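Local coordinates for Ras-associated and pleckstrin homology domains-containing protein 1 (Homo sapiens, PDB 4GN1) that mediates localized membrane signals, is implicated in lamellipodial dynamics, targets EVL and VASP to the leading edge and is represented here by its Ras-association and pleckstrin homology domains, at residues 6-11 with 20-25; 26-31 with 60-65; 74-79 with 209-214; 184-189 with 204-209. All blocks are in the same frame, centred on the assembly; numbering follows the deposited sequence.

Contact 1 (6-11 with 20-25); sequences LVIRVH and MMVDER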
# COMPACT_ATOMS: atom_id res chain seq x y z
N LEU A 6 1.07 -15.39 -20.48
CA LEU A 6 0.77 -14.00 -20.87
C LEU A 6 2.03 -13.14 -20.95
O LEU A 6 2.84 -13.12 -20.02
CB LEU A 6 -0.24 -13.35 -19.92
CG LEU A 6 -0.51 -11.84 -20.10
CD1 LEU A 6 -1.51 -11.54 -21.21
CD2 LEU A 6 -1.01 -11.26 -18.79
N VAL A 7 2.18 -12.42 -22.07
CA VAL A 7 3.23 -11.43 -22.24
C VAL A 7 2.77 -10.07 -21.72
O VAL A 7 1.82 -9.49 -22.23
CB VAL A 7 3.71 -11.34 -23.70
CG1 VAL A 7 5.01 -10.55 -23.77
CG2 VAL A 7 3.93 -12.73 -24.29
N ILE A 8 3.43 -9.59 -20.67
CA ILE A 8 3.18 -8.27 -20.12
C ILE A 8 4.25 -7.28 -20.61
O ILE A 8 5.33 -7.69 -21.03
CB ILE A 8 3.16 -8.29 -18.57
CG1 ILE A 8 4.52 -8.72 -18.02
CG2 ILE A 8 2.09 -9.24 -18.09
CD1 ILE A 8 4.69 -8.49 -16.54
N ARG A 9 3.92 -6.00 -20.56
CA ARG A 9 4.88 -4.94 -20.85
C ARG A 9 5.17 -4.21 -19.56
O ARG A 9 4.24 -3.80 -18.87
CB ARG A 9 4.35 -3.96 -21.89
CG ARG A 9 5.41 -3.01 -22.44
CD ARG A 9 4.97 -2.41 -23.77
NE ARG A 9 4.01 -1.32 -23.61
CZ ARG A 9 4.35 -0.02 -23.57
NH1 ARG A 9 5.63 0.34 -23.69
NH2 ARG A 9 3.40 0.91 -23.44
N VAL A 10 6.45 -4.05 -19.27
CA VAL A 10 6.91 -3.47 -18.01
C VAL A 10 7.77 -2.25 -18.29
O VAL A 10 8.71 -2.33 -19.09
CB VAL A 10 7.74 -4.47 -17.16
CG1 VAL A 10 8.11 -3.87 -15.84
CG2 VAL A 10 6.96 -5.75 -16.90
N HIS A 11 7.46 -1.14 -17.63
CA HIS A 11 8.31 0.06 -17.67
C HIS A 11 9.42 0.01 -16.68
O HIS A 11 9.20 -0.21 -15.49
CB HIS A 11 7.49 1.33 -17.55
CG HIS A 11 6.49 1.49 -18.66
ND1 HIS A 11 5.33 0.79 -18.71
CD2 HIS A 11 6.54 2.25 -19.82
CE1 HIS A 11 4.66 1.11 -19.83
NE2 HIS A 11 5.41 2.00 -20.51
N MET A 20 7.80 -9.42 -21.27
CA MET A 20 8.23 -10.67 -20.70
C MET A 20 7.03 -11.55 -20.47
O MET A 20 5.93 -11.06 -20.18
CB MET A 20 9.00 -10.43 -19.40
CG MET A 20 8.16 -10.07 -18.19
SD MET A 20 8.99 -10.57 -16.67
CE MET A 20 10.37 -11.60 -17.24
N MET A 21 7.23 -12.85 -20.62
CA MET A 21 6.15 -13.79 -20.43
C MET A 21 5.96 -14.15 -18.96
O MET A 21 6.91 -14.45 -18.26
CB MET A 21 6.39 -15.03 -21.29
CG MET A 21 5.19 -15.96 -21.37
SD MET A 21 5.55 -17.42 -22.35
CE MET A 21 6.72 -18.28 -21.28
N VAL A 22 4.71 -14.13 -18.49
CA VAL A 22 4.35 -14.62 -17.16
C VAL A 22 3.30 -15.72 -17.35
O VAL A 22 2.75 -15.85 -18.43
CB VAL A 22 3.78 -13.49 -16.27
CG1 VAL A 22 4.79 -12.36 -16.13
CG2 VAL A 22 2.47 -12.95 -16.85
N ASP A 23 3.04 -16.54 -16.34
CA ASP A 23 1.96 -17.49 -16.43
C ASP A 23 0.97 -17.31 -15.28
O ASP A 23 1.25 -16.60 -14.30
CB ASP A 23 2.48 -18.93 -16.50
CG ASP A 23 3.01 -19.44 -15.16
OD1 ASP A 23 2.39 -19.21 -14.11
OD2 ASP A 23 4.06 -20.09 -15.17
N GLU A 24 -0.19 -17.97 -15.38
CA GLU A 24 -1.30 -17.68 -14.49
C GLU A 24 -1.06 -18.17 -13.06
O GLU A 24 -1.83 -17.87 -12.17
CB GLU A 24 -2.62 -18.23 -15.05
CG GLU A 24 -2.71 -19.75 -14.96
CD GLU A 24 -3.98 -20.29 -15.58
OE1 GLU A 24 -5.07 -19.78 -15.23
OE2 GLU A 24 -3.89 -21.22 -16.41
N ARG A 25 0.00 -18.92 -12.84
CA ARG A 25 0.28 -19.41 -11.47
C ARG A 25 1.25 -18.52 -10.69
O ARG A 25 1.43 -18.70 -9.50
CB ARG A 25 0.83 -20.84 -11.51
CG ARG A 25 -0.21 -21.91 -11.83
CD ARG A 25 0.44 -23.29 -11.93
NE ARG A 25 0.95 -23.74 -10.64
CZ ARG A 25 0.25 -24.46 -9.76
NH1 ARG A 25 -0.99 -24.83 -10.05
NH2 ARG A 25 0.80 -24.81 -8.60

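Contact 2 (26-31 with 60-65); sequences QTVRQV and RIFEDH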
# COMPACT_ATOMS: atom_id res chain seq x y z
N GLN A 26 1.89 -17.57 -11.36
CA GLN A 26 3.04 -16.91 -10.77
C GLN A 26 2.65 -15.84 -9.78
O GLN A 26 1.68 -15.12 -10.00
CB GLN A 26 3.95 -16.32 -11.85
CG GLN A 26 4.81 -17.38 -12.54
CD GLN A 26 5.64 -16.80 -13.67
OE1 GLN A 26 5.18 -15.96 -14.42
NE2 GLN A 26 6.88 -17.24 -13.77
N THR A 27 3.41 -15.76 -8.70
CA THR A 27 3.32 -14.64 -7.79
C THR A 27 4.18 -13.49 -8.36
O THR A 27 5.05 -13.70 -9.22
CB THR A 27 3.94 -15.01 -6.43
OG1 THR A 27 5.33 -15.22 -6.65
CG2 THR A 27 3.32 -16.29 -5.83
N VAL A 28 3.97 -12.29 -7.82
CA VAL A 28 4.77 -11.10 -8.15
C VAL A 28 6.25 -11.36 -7.85
O VAL A 28 7.14 -10.98 -8.63
CB VAL A 28 4.23 -9.84 -7.43
CG1 VAL A 28 5.22 -8.68 -7.47
CG2 VAL A 28 2.92 -9.39 -8.06
N ARG A 29 6.50 -12.04 -6.73
CA ARG A 29 7.84 -12.48 -6.33
C ARG A 29 8.51 -13.24 -7.46
O ARG A 29 9.61 -12.89 -7.87
CB ARG A 29 7.78 -13.34 -5.05
CG ARG A 29 9.03 -14.17 -4.73
CD ARG A 29 10.33 -13.35 -4.75
NE ARG A 29 10.23 -12.10 -4.00
CZ ARG A 29 10.95 -11.00 -4.25
NH1 ARG A 29 11.84 -10.99 -5.22
NH2 ARG A 29 10.77 -9.90 -3.51
N GLN A 30 7.85 -14.26 -7.97
CA GLN A 30 8.39 -15.01 -9.10
C GLN A 30 8.65 -14.17 -10.35
O GLN A 30 9.62 -14.40 -11.04
CB GLN A 30 7.48 -16.18 -9.45
CG GLN A 30 7.65 -17.35 -8.51
CD GLN A 30 6.57 -18.38 -8.68
OE1 GLN A 30 5.38 -18.14 -8.42
NE2 GLN A 30 6.98 -19.57 -9.11
N VAL A 31 7.74 -13.24 -10.64
CA VAL A 31 7.87 -12.35 -11.78
C VAL A 31 9.03 -11.39 -11.57
O VAL A 31 9.82 -11.20 -12.48
CB VAL A 31 6.55 -11.57 -11.99
CG1 VAL A 31 6.75 -10.35 -12.88
CG2 VAL A 31 5.47 -12.52 -12.51
N ARG A 60 0.17 1.56 -6.70
CA ARG A 60 0.55 0.76 -5.55
C ARG A 60 1.65 -0.22 -5.87
O ARG A 60 1.79 -0.67 -7.03
CB ARG A 60 -0.66 0.03 -4.93
CG ARG A 60 -1.33 -1.05 -5.78
CD ARG A 60 -2.43 -1.80 -4.99
NE ARG A 60 -2.83 -3.04 -5.66
CZ ARG A 60 -2.48 -4.27 -5.25
NH1 ARG A 60 -1.74 -4.44 -4.15
NH2 ARG A 60 -2.87 -5.34 -5.93
N ILE A 61 2.45 -0.52 -4.86
CA ILE A 61 3.40 -1.60 -4.95
C ILE A 61 2.65 -2.88 -4.60
O ILE A 61 2.07 -2.98 -3.53
CB ILE A 61 4.56 -1.38 -3.97
CG1 ILE A 61 5.22 -0.04 -4.23
CG2 ILE A 61 5.57 -2.54 -4.03
CD1 ILE A 61 5.81 0.61 -2.99
N PHE A 62 2.61 -3.83 -5.53
CA PHE A 62 2.01 -5.13 -5.28
C PHE A 62 2.72 -5.77 -4.13
O PHE A 62 3.92 -5.56 -3.97
CB PHE A 62 2.23 -6.06 -6.48
CG PHE A 62 1.40 -5.72 -7.67
CD1 PHE A 62 0.04 -5.89 -7.65
CD2 PHE A 62 2.00 -5.25 -8.82
CE1 PHE A 62 -0.73 -5.60 -8.75
CE2 PHE A 62 1.23 -4.96 -9.94
CZ PHE A 62 -0.13 -5.14 -9.90
N GLU A 63 2.00 -6.56 -3.32
CA GLU A 63 2.68 -7.45 -2.40
C GLU A 63 3.16 -8.69 -3.18
O GLU A 63 2.50 -9.15 -4.14
CB GLU A 63 1.80 -7.85 -1.20
CG GLU A 63 1.02 -6.71 -0.55
CD GLU A 63 1.89 -5.58 0.01
OE1 GLU A 63 1.35 -4.44 0.08
OE2 GLU A 63 3.07 -5.80 0.41
N ASP A 64 4.30 -9.21 -2.76
CA ASP A 64 5.02 -10.22 -3.52
C ASP A 64 4.34 -11.57 -3.62
O ASP A 64 4.64 -12.37 -4.52
CB ASP A 64 6.42 -10.36 -2.94
CG ASP A 64 7.28 -9.17 -3.27
OD1 ASP A 64 6.91 -8.45 -4.23
OD2 ASP A 64 8.29 -8.96 -2.56
N HIS A 65 3.40 -11.80 -2.73
CA HIS A 65 2.63 -13.01 -2.71
C HIS A 65 1.47 -13.02 -3.64
O HIS A 65 0.75 -14.01 -3.71
CB HIS A 65 2.12 -13.26 -1.29
CG HIS A 65 1.04 -12.30 -0.83
ND1 HIS A 65 -0.27 -12.66 -0.70
CD2 HIS A 65 1.12 -11.00 -0.38
CE1 HIS A 65 -0.98 -11.64 -0.22
NE2 HIS A 65 -0.14 -10.61 -0.04

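Contact 3 (74-79 with 209-214); sequences NWTRDS and QIQKKS. With MLI (malonate ion), chain E.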
# COMPACT_ATOMS: atom_id res chain seq x y z
N ASN A 74 -8.41 -7.61 -13.44
CA ASN A 74 -9.16 -6.45 -13.00
C ASN A 74 -9.07 -5.22 -13.89
O ASN A 74 -9.84 -4.30 -13.75
CB ASN A 74 -8.76 -6.08 -11.59
CG ASN A 74 -9.21 -7.09 -10.60
OD1 ASN A 74 -10.26 -7.71 -10.76
ND2 ASN A 74 -8.43 -7.28 -9.56
N TRP A 75 -8.14 -5.20 -14.82
CA TRP A 75 -7.97 -4.02 -15.66
C TRP A 75 -9.07 -3.96 -16.68
O TRP A 75 -9.62 -5.00 -17.04
CB TRP A 75 -6.61 -4.08 -16.34
CG TRP A 75 -5.43 -3.80 -15.43
CD1 TRP A 75 -5.39 -3.79 -14.02
CD2 TRP A 75 -4.03 -3.50 -15.85
NE1 TRP A 75 -4.12 -3.50 -13.57
CE2 TRP A 75 -3.26 -3.32 -14.61
CE3 TRP A 75 -3.39 -3.36 -17.08
CZ2 TRP A 75 -1.92 -3.00 -14.63
CZ3 TRP A 75 -2.03 -3.06 -17.09
CH2 TRP A 75 -1.31 -2.87 -15.89
N THR A 76 -9.43 -2.77 -17.16
CA THR A 76 -10.40 -2.73 -18.27
C THR A 76 -9.72 -3.20 -19.58
O THR A 76 -8.49 -3.19 -19.70
CB THR A 76 -11.08 -1.35 -18.46
OG1 THR A 76 -10.09 -0.34 -18.64
CG2 THR A 76 -11.91 -1.01 -17.27
N ARG A 77 -10.54 -3.63 -20.53
CA ARG A 77 -10.04 -4.03 -21.86
C ARG A 77 -9.06 -2.98 -22.44
O ARG A 77 -7.98 -3.33 -22.95
CB ARG A 77 -11.23 -4.28 -22.82
CG ARG A 77 -12.28 -5.22 -22.23
CD ARG A 77 -13.25 -5.80 -23.26
NE ARG A 77 -13.68 -7.17 -22.91
CZ ARG A 77 -14.59 -7.49 -21.98
NH1 ARG A 77 -15.20 -6.54 -21.27
NH2 ARG A 77 -14.90 -8.76 -21.76
N ASP A 78 -9.46 -1.71 -22.33
CA ASP A 78 -8.73 -0.55 -22.86
C ASP A 78 -7.91 0.19 -21.79
O ASP A 78 -7.66 1.40 -21.90
CB ASP A 78 -9.73 0.44 -23.50
CG ASP A 78 -10.81 0.90 -22.53
OD1 ASP A 78 -10.99 0.29 -21.46
OD2 ASP A 78 -11.52 1.88 -22.83
N SER A 79 -7.49 -0.54 -20.75
CA SER A 79 -6.75 0.05 -19.65
C SER A 79 -5.46 0.71 -20.12
O SER A 79 -4.76 0.17 -20.96
CB SER A 79 -6.43 -0.97 -18.56
OG SER A 79 -6.12 -0.27 -17.36
N GLN A 209 -11.46 -4.00 -8.35
CA GLN A 209 -12.21 -4.00 -9.62
C GLN A 209 -12.65 -2.64 -10.15
O GLN A 209 -13.03 -2.54 -11.31
CB GLN A 209 -13.42 -4.96 -9.54
CG GLN A 209 -12.98 -6.41 -9.42
CD GLN A 209 -14.09 -7.41 -9.66
OE1 GLN A 209 -14.65 -7.95 -8.72
NE2 GLN A 209 -14.39 -7.67 -10.93
N ILE A 210 -12.62 -1.61 -9.31
CA ILE A 210 -12.98 -0.27 -9.75
C ILE A 210 -11.79 0.36 -10.46
O ILE A 210 -10.67 0.36 -9.95
CB ILE A 210 -13.46 0.58 -8.57
CG1 ILE A 210 -14.86 0.13 -8.16
CG2 ILE A 210 -13.43 2.05 -8.93
CD1 ILE A 210 -15.31 0.66 -6.82
N GLN A 211 -12.04 0.88 -11.66
CA GLN A 211 -10.97 1.31 -12.55
C GLN A 211 -11.18 2.73 -13.07
O GLN A 211 -10.33 3.24 -13.78
CB GLN A 211 -10.82 0.33 -13.72
CG GLN A 211 -10.28 -1.04 -13.32
CD GLN A 211 -8.82 -0.97 -12.88
OE1 GLN A 211 -7.98 -0.39 -13.57
NE2 GLN A 211 -8.53 -1.54 -11.70
N LYS A 212 -12.31 3.34 -12.73
CA LYS A 212 -12.60 4.73 -13.12
C LYS A 212 -13.31 5.45 -11.97
O LYS A 212 -13.39 4.91 -10.86
CB LYS A 212 -13.43 4.79 -14.42
CG LYS A 212 -14.70 3.96 -14.39
CD LYS A 212 -15.60 4.24 -15.58
CE LYS A 212 -16.94 3.52 -15.40
NZ LYS A 212 -18.08 4.22 -16.06
N LYS A 213 -13.80 6.66 -12.24
CA LYS A 213 -14.30 7.54 -11.18
C LYS A 213 -15.45 6.87 -10.46
O LYS A 213 -16.39 6.36 -11.08
CB LYS A 213 -14.75 8.91 -11.73
CG LYS A 213 -13.66 9.76 -12.38
CD LYS A 213 -12.89 10.63 -11.38
CE LYS A 213 -11.87 11.53 -12.09
NZ LYS A 213 -10.68 10.79 -12.59
N SER A 214 -15.37 6.86 -9.14
CA SER A 214 -16.40 6.24 -8.34
C SER A 214 -16.42 6.91 -6.98
O SER A 214 -15.36 7.24 -6.42
CB SER A 214 -16.20 4.71 -8.23
OG SER A 214 -17.30 4.07 -7.60
C1 MLI E . -5.86 -3.77 -9.78
C2 MLI E . -5.33 -5.05 -9.14
C3 MLI E . -6.07 -2.67 -8.73
O6 MLI E . -6.04 -6.07 -9.19
O7 MLI E . -4.21 -5.07 -8.56
O8 MLI E . -5.76 -2.91 -7.55
O9 MLI E . -6.54 -1.56 -9.06
O HOH W 1 -8.42 -0.37 -16.04

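Contact 4 (184-189 with 204-209); sequences NVYYGQ and VLKHPQ. With MLI (malonate ion), chain E.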
# COMPACT_ATOMS: atom_id res chain seq x y z
N ASN A 184 -7.67 -2.42 -1.76
CA ASN A 184 -6.26 -2.21 -1.81
C ASN A 184 -5.98 -0.76 -1.41
O ASN A 184 -6.90 0.06 -1.38
CB ASN A 184 -5.75 -2.48 -3.22
CG ASN A 184 -5.86 -3.94 -3.60
OD1 ASN A 184 -5.84 -4.82 -2.73
ND2 ASN A 184 -5.95 -4.21 -4.90
N VAL A 185 -4.74 -0.46 -1.09
CA VAL A 185 -4.36 0.87 -0.69
C VAL A 185 -3.33 1.35 -1.71
O VAL A 185 -2.50 0.57 -2.16
CB VAL A 185 -3.90 0.96 0.80
CG1 VAL A 185 -2.70 0.07 1.12
CG2 VAL A 185 -3.56 2.39 1.18
N TYR A 186 -3.42 2.61 -2.08
CA TYR A 186 -2.58 3.17 -3.15
C TYR A 186 -2.01 4.48 -2.64
O TYR A 186 -2.51 5.03 -1.66
CB TYR A 186 -3.43 3.46 -4.39
CG TYR A 186 -4.27 2.28 -4.86
CD1 TYR A 186 -5.35 1.84 -4.10
CD2 TYR A 186 -3.98 1.60 -6.05
CE1 TYR A 186 -6.10 0.76 -4.50
CE2 TYR A 186 -4.73 0.51 -6.46
CZ TYR A 186 -5.80 0.10 -5.68
OH TYR A 186 -6.59 -0.98 -6.06
N TYR A 187 -0.96 4.96 -3.30
CA TYR A 187 -0.52 6.35 -3.18
C TYR A 187 -1.09 7.16 -4.32
O TYR A 187 -1.03 6.73 -5.48
CB TYR A 187 0.99 6.47 -3.25
CG TYR A 187 1.74 5.75 -2.15
CD1 TYR A 187 1.80 6.28 -0.86
CD2 TYR A 187 2.42 4.56 -2.41
CE1 TYR A 187 2.50 5.64 0.14
CE2 TYR A 187 3.13 3.90 -1.41
CZ TYR A 187 3.16 4.44 -0.14
OH TYR A 187 3.85 3.80 0.87
N GLY A 188 -1.63 8.33 -4.01
CA GLY A 188 -2.07 9.28 -5.04
C GLY A 188 -0.89 10.10 -5.51
O GLY A 188 0.02 10.40 -4.73
N GLN A 189 -0.91 10.46 -6.80
CA GLN A 189 0.18 11.22 -7.42
C GLN A 189 -0.27 12.61 -7.75
O GLN A 189 -1.15 12.79 -8.60
CB GLN A 189 0.69 10.54 -8.70
CG GLN A 189 1.35 9.19 -8.46
CD GLN A 189 2.19 9.22 -7.18
OE1 GLN A 189 3.08 10.07 -7.01
NE2 GLN A 189 1.87 8.30 -6.26
N VAL A 204 -5.16 6.23 -1.01
CA VAL A 204 -6.44 5.97 -1.65
C VAL A 204 -6.77 4.52 -1.37
O VAL A 204 -5.91 3.64 -1.48
CB VAL A 204 -6.41 6.18 -3.19
CG1 VAL A 204 -7.77 5.92 -3.83
CG2 VAL A 204 -5.96 7.59 -3.57
N LEU A 205 -8.03 4.29 -0.97
CA LEU A 205 -8.56 2.94 -0.75
C LEU A 205 -9.70 2.68 -1.73
O LEU A 205 -10.62 3.49 -1.85
CB LEU A 205 -9.03 2.78 0.69
CG LEU A 205 -8.02 3.19 1.76
CD1 LEU A 205 -8.78 3.79 2.91
CD2 LEU A 205 -7.24 1.99 2.25
N LYS A 206 -9.58 1.60 -2.49
CA LYS A 206 -10.64 1.16 -3.40
C LYS A 206 -10.57 -0.33 -3.65
O LYS A 206 -9.50 -0.94 -3.54
CB LYS A 206 -10.60 1.89 -4.75
CG LYS A 206 -9.37 1.60 -5.60
CD LYS A 206 -9.66 1.83 -7.08
CE LYS A 206 -8.63 1.10 -7.95
NZ LYS A 206 -8.87 -0.37 -7.86
N HIS A 207 -11.72 -0.90 -3.99
CA HIS A 207 -11.84 -2.25 -4.50
C HIS A 207 -10.95 -2.43 -5.72
O HIS A 207 -10.88 -1.54 -6.58
CB HIS A 207 -13.30 -2.53 -4.86
CG HIS A 207 -13.59 -3.98 -5.14
ND1 HIS A 207 -13.13 -4.62 -6.24
CD2 HIS A 207 -14.30 -4.92 -4.41
CE1 HIS A 207 -13.53 -5.90 -6.21
NE2 HIS A 207 -14.25 -6.08 -5.09
N PRO A 208 -10.25 -3.58 -5.80
CA PRO A 208 -9.42 -3.87 -6.96
C PRO A 208 -10.15 -3.70 -8.30
O PRO A 208 -9.53 -3.30 -9.27
CB PRO A 208 -9.03 -5.36 -6.75
CG PRO A 208 -9.11 -5.57 -5.29
CD PRO A 208 -10.21 -4.65 -4.79
N GLN A 209 -11.46 -4.00 -8.35
CA GLN A 209 -12.21 -4.00 -9.62
C GLN A 209 -12.65 -2.64 -10.15
O GLN A 209 -13.03 -2.54 -11.31
CB GLN A 209 -13.42 -4.96 -9.54
CG GLN A 209 -12.98 -6.41 -9.42
CD GLN A 209 -14.09 -7.41 -9.66
OE1 GLN A 209 -14.65 -7.95 -8.72
NE2 GLN A 209 -14.39 -7.67 -10.93
C1 MLI E . -5.86 -3.77 -9.78
C2 MLI E . -5.33 -5.05 -9.14
C3 MLI E . -6.07 -2.67 -8.73
O6 MLI E . -6.04 -6.07 -9.19
O7 MLI E . -4.21 -5.07 -8.56
O8 MLI E . -5.76 -2.91 -7.55
O9 MLI E . -6.54 -1.56 -9.06

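Contact 1 (6-11 with 20-25)
Ile8 and Val22 meet on the inner face of an antiparallel hairpin, their side chains roughly perpendicular, with Ile8 CD1 3.9 Å from Val22 CG1. Beside them Met20 runs alongside Ile8, its CG 3.9 Å from Ile8 CG1. Ile8 CG1 (chi1 63°) and Met20 CG (75°) both stand between the backbone N and the carbonyl carbon, which lets the two chains run alongside each other. Leu6 joins this row through its CB, against Val22 CG2. The backbone sets the spacing: Leu6 with Val22 and Ile8 with Met20 are hydrogen-bonded pairs, and the bond from Val22 N to Leu6 O, 2.6 Å, is nearly straight at 178°. Between them Val7 and Met21 form a non-hydrogen-bonded pair whose side chains stand on the other, exposed face. At the end of the strand, Asp23 OD1 accepts from Arg25 N at 2.7 Å in an Asx turn. In this first hairpin of the ubiquitin-like Ras-association domain, backbone bonds hold the strands to each other, while apolar contacts on the face of Leu6, Ile8, Met20 and Val22 join them to helices 28-39 and 68-72.

Contact 2 (26-31 with 60-65)
Arg29 reaches across to Asp64 with both ends of the residue. Its backbone N donates to Asp64 O at 2.9 Å, in the carbonyl plane and on a lone pair. CB lies near the same oxygen, 3.3 Å from Asp64 O, and beside Asp64 CB. From there CG leaves anti to the backbone N (chi1 164°) and the chain bends twice, at chi2 and chi3, bringing the guanidinium back to the carboxylate. NH2 ends 2.8 Å from Asp64 OD2 in a salt bridge that is far from coplanar: the planes stand 81° apart, and NH2 comes from above the carboxylate. OD2 is also gripped by Lys91 and the Tyr92 hydroxyl, and Arg29 NH1 pairs with Asp33, so the buried charges are shared among several partners. One residue earlier, Val28 CG2 packs on Phe62 CB at 3.7 Å, and Val28 CG1 lies against Asp64 OD1. Thr27 is the N-cap and forms a capping box with Gln30: Gln30 N donates to Thr27 OG1 at 3.0 Å, and Thr27 N to Gln30 OE1. The first turn of helix 28-39 is thus pinned to the loop leaving strand 58-61 in the Ras-association domain, with Val28 against Leu49 of strand 47-53, Phe62 against helix 68-72, and helix 242-251 touching Arg29, Glu63 and His65.

Contact 3 (74-79 with 209-214)
Asn74 lays its OD1 against the aliphatic part of Gln209, 3.3 Å from Gln209 CG; the two chains run crosswise, their amide planes 30° apart. The other branch of the same amide turns to a bound malonate, with Asn74 ND2 donating to malonate O6 at 2.7 Å in an almost straight bond (171°). Gln211 lies against the backbone of Asn74. Its CG sits 3.3 Å from Asn74 O, and its CB meets Thr76 CG2 as the two side chains pass in opposite senses. The bend at chi2 (-68°) swings the Gln211 amide back toward Trp75 and Ser79. There OE1 accepts a hydrogen bond from a water that also accepts from Thr76 N at 2.8 Å and bonds Ser79 OG; Asn81 ND2 is a further donor to OE1. Gln211 NE2 donates to Pro208 O and, weakly, to malonate O9 at 3.3 Å. No direct hydrogen bond joins 74-79 to 209-214. At this surface seam between Ras-association and pleckstrin homology domains the two loops therefore meet through van der Waals contacts, and the polar links across them run through a water and, weakly on the Gln211 side, through a malonate that probably comes from the crystallisation liquor.

Contact 4 (184-189 with 204-209)
Lys206 NZ donates across the strands to Tyr186 OH at 3.0 Å, and also to His207 O at 2.7 Å and to malonate O9 at 2.9 Å, which probably helps to fix the direction of the tyrosine hydroxyl. The other oxygen of this carboxylate, O8, is held from strand 184-188: Tyr186 OH donates to malonate O8 at 2.6 Å and Asn184 ND2 to the same oxygen at 3.0 Å. Lys206 runs across Tyr186, with Lys206 CG 3.6 Å from Tyr186 CE1, and the bend at chi4 (71°) carries NZ to the hydroxyl. Val204 O and Lys206 O lie at the edge of the Tyr186 ring, in its plane. Strands 184-188 and 202-206 are antiparallel neighbours in the pleckstrin homology domain: Asn184 with Lys206 and Tyr186 with Val204 are hydrogen-bonded pairs, and Tyr186 N donates to Val204 O. On the opposite face Val185 and Leu205 run alongside each other, Val185 CB 3.8 Å from Leu205 CD2, and Leu205 rests on Ile235 of helix 225-240. Beyond the strand Pro208 puts CG 3.5 Å from Asn184 ND2. Arg60 and Asn74 of the Ras-association domain supply further donors to the malonate.

From the N terminus, contact 1 closes the short hairpin between strands 5-11 and 17-23. Contact 2 follows in series, tying the start of helix 28-39 to the loop that follows strand 58-61; Val22 and Val31 touch where the two meet. Contact 3 then spans 130 residues, joining the loop after helix 68-72 to the loop after strand 202-206 and so linking the two domains. Contact 4 lies within that long span, overlaps it at Gln209, and closes the 14-residue link, holding helix 191-194, between two strands of the pleckstrin homology domain. Arg60 in segment 60-65 packs on Asn184 and Tyr186, since strands 58-61 and 184-188 are neighbours across the domain boundary. Contacts 3 and 4 share the malonate.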